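Local coordinates for protein putative conjugative transposon recombinase (Clostridium difficile, PDB 3G13) that probably binds DNA and exchanges its strands as a serine recombinase of a conjugative transposon, this chain being the N-terminal resolvase-type domain of the longer protein, at residues 66-71 with 95-100. Numbering follows the deposited sequence.
Sequences RMINDC and LKYVRM
Ile68 meets two residues about one helical turn apart on the facing helix, Tyr97 and Met100, and what passes between 66-71 and 95-100 is apolar. Its two branches divide the work. The ethyl arm goes to the tyrosine: CD1 of Ile68 lies 3.8 Å from CD1 of Tyr97, coming at the ring obliquely, and CG1 of Ile68 follows at 4.0 Å from the same ring carbon. The other branch, CG2 of Ile68, lies 3.8 Å from SE of Met100, a selenomethionine. With CG1 anti to the carbonyl carbon (chi1 -62°), CG2 falls anti to the backbone N, which sends the two branches to different neighbours. Met100 runs extended through chi2 before bending at chi3 (-54°), and its side chain crosses that of Ile68 at about a right angle.

The backbones come closest at CA of Ile68 and CA of Tyr97, 8.1 Å apart. This is the resolvase-type catalytic domain fold of serine recombinases, a largely parallel sheet flanked by helices; here helix 62-72, which follows strand 42-51, packs against helix 91-102, which leads into strand 107-110. Leu95 and Val98 join helix 91-102 to the long helix 120-150, and Met67 of helix 62-72 touches Tyr48 of strand 42-51.

The OH of Tyr97 is hydrogen-bonded to Gln65 NE2, and its ring packs edge-to-face with Phe64, both on helix 62-72. From the preceding residue, CG of Lys96 sits 4.3 Å above one face of the Tyr97 ring, over its centre.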
loop_
_atom_site.group_PDB
_atom_site.type_symbol
_atom_site.label_atom_id
_atom_site.label_comp_id
_atom_site.label_asym_id
_atom_site.label_seq_id
_atom_site.Cartn_x
_atom_site.Cartn_y
_atom_site.Cartn_z
ATOM N N ARG A 66 15.093 20.940 -0.944
ATOM C CA ARG A 66 14.875 22.386 -0.732
ATOM C C ARG A 66 13.400 22.595 -0.353
ATOM O O ARG A 66 13.105 23.307 0.585
ATOM C CB ARG A 66 15.267 23.188 -1.977
ATOM C CG ARG A 66 15.077 24.705 -1.884
ATOM C CD ARG A 66 15.528 25.397 -3.166
ATOM N NE ARG A 66 14.700 25.109 -4.351
ATOM C CZ ARG A 66 13.678 25.850 -4.778
ATOM N NH1 ARG A 66 13.298 26.949 -4.130
ATOM N NH2 ARG A 66 13.024 25.489 -5.874
HETATM N N MSE A 67 12.496 21.912 -1.055
HETATM C CA MSE A 67 11.088 21.960 -0.707
HETATM C C MSE A 67 10.771 21.515 0.726
HETATM O O MSE A 67 10.027 22.199 1.453
HETATM C CB MSE A 67 10.277 21.140 -1.679
HETATM C CG MSE A 67 8.865 21.642 -1.743
HETATM SE SE MSE A 67 7.823 20.339 -2.683
HETATM C CE MSE A 67 7.652 19.493 -0.848
ATOM N N ILE A 68 11.324 20.366 1.125
ATOM C CA ILE A 68 11.184 19.919 2.509
ATOM C C ILE A 68 11.676 20.976 3.502
ATOM O O ILE A 68 10.990 21.242 4.469
ATOM C CB ILE A 68 11.871 18.563 2.770
ATOM C CG1 ILE A 68 11.232 17.454 1.900
ATOM C CG2 ILE A 68 11.783 18.221 4.238
ATOM C CD1 ILE A 68 9.675 17.212 2.139
ATOM N N ASN A 69 12.848 21.579 3.268
ATOM C CA ASN A 69 13.337 22.660 4.176
ATOM C C ASN A 69 12.405 23.877 4.219
ATOM O O ASN A 69 12.204 24.471 5.265
ATOM C CB ASN A 69 14.760 23.145 3.804
ATOM C CG ASN A 69 15.813 22.028 3.810
ATOM O OD1 ASN A 69 16.769 22.066 3.009
ATOM N ND2 ASN A 69 15.666 21.046 4.703
ATOM N N ASP A 70 11.842 24.257 3.076
ATOM C CA ASP A 70 10.871 25.359 3.041
ATOM C C ASP A 70 9.584 25.010 3.784
ATOM O O ASP A 70 8.956 25.892 4.396
ATOM C CB ASP A 70 10.571 25.772 1.600
ATOM C CG ASP A 70 11.783 26.412 0.921
ATOM O OD1 ASP A 70 12.754 26.738 1.632
ATOM O OD2 ASP A 70 11.772 26.573 -0.313
ATOM N N CYS A 71 9.193 23.730 3.708
ATOM C CA CYS A 71 8.069 23.218 4.517
ATOM C C CYS A 71 8.383 23.318 6.012
ATOM O O CYS A 71 7.540 23.770 6.772
ATOM C CB CYS A 71 7.695 21.763 4.150
ATOM S SG CYS A 71 6.840 21.556 2.557
ATOM N N LEU A 95 6.090 7.420 3.120
ATOM C CA LEU A 95 5.659 7.496 4.516
ATOM C C LEU A 95 6.329 8.598 5.283
ATOM O O LEU A 95 5.668 9.429 5.913
ATOM C CB LEU A 95 5.947 6.154 5.241
ATOM C CG LEU A 95 4.947 5.039 4.975
ATOM C CD1 LEU A 95 5.477 3.682 5.553
ATOM C CD2 LEU A 95 3.609 5.467 5.613
ATOM N N LYS A 96 7.663 8.575 5.254
ATOM C CA LYS A 96 8.483 9.533 5.992
ATOM C C LYS A 96 8.058 10.975 5.652
ATOM O O LYS A 96 7.778 11.768 6.546
ATOM C CB LYS A 96 9.960 9.306 5.626
ATOM C CG LYS A 96 10.960 10.350 6.081
ATOM C CD LYS A 96 12.377 9.922 5.675
ATOM C CE LYS A 96 13.367 11.094 5.686
ATOM N NZ LYS A 96 13.679 11.594 7.062
ATOM N N TYR A 97 8.072 11.313 4.363
ATOM C CA TYR A 97 7.825 12.694 3.979
ATOM C C TYR A 97 6.362 13.095 4.077
ATOM O O TYR A 97 6.054 14.240 4.442
ATOM C CB TYR A 97 8.396 12.977 2.591
ATOM C CG TYR A 97 9.916 12.875 2.573
ATOM C CD1 TYR A 97 10.692 13.727 3.361
ATOM C CD2 TYR A 97 10.572 11.934 1.758
ATOM C CE1 TYR A 97 12.101 13.641 3.361
ATOM C CE2 TYR A 97 11.988 11.847 1.749
ATOM C CZ TYR A 97 12.727 12.704 2.560
ATOM O OH TYR A 97 14.105 12.644 2.569
ATOM N N VAL A 98 5.441 12.177 3.788
ATOM C CA VAL A 98 4.029 12.527 3.986
ATOM C C VAL A 98 3.764 12.809 5.493
ATOM O O VAL A 98 3.172 13.825 5.841
ATOM C CB VAL A 98 3.071 11.484 3.438
ATOM C CG1 VAL A 98 1.618 11.768 3.954
ATOM C CG2 VAL A 98 3.141 11.466 1.889
ATOM N N ARG A 99 4.242 11.922 6.375
ATOM C CA ARG A 99 4.081 12.098 7.828
ATOM C C ARG A 99 4.753 13.360 8.354
ATOM O O ARG A 99 4.191 14.057 9.210
ATOM C CB ARG A 99 4.630 10.881 8.568
ATOM C CG ARG A 99 3.767 9.636 8.425
ATOM C CD ARG A 99 4.487 8.434 9.006
ATOM N NE ARG A 99 3.576 7.319 9.251
ATOM C CZ ARG A 99 3.926 6.032 9.294
ATOM N NH1 ARG A 99 5.181 5.647 9.108
ATOM N NH2 ARG A 99 3.000 5.120 9.540
HETATM N N MSE A 100 5.959 13.654 7.859
HETATM C CA MSE A 100 6.691 14.852 8.307
HETATM C C MSE A 100 5.915 16.133 7.959
HETATM O O MSE A 100 5.836 17.081 8.746
HETATM C CB MSE A 100 8.075 14.884 7.634
HETATM C CG MSE A 100 9.014 15.977 8.066
HETATM SE SE MSE A 100 10.653 15.872 6.955
HETATM C CE MSE A 100 11.169 14.020 7.229
#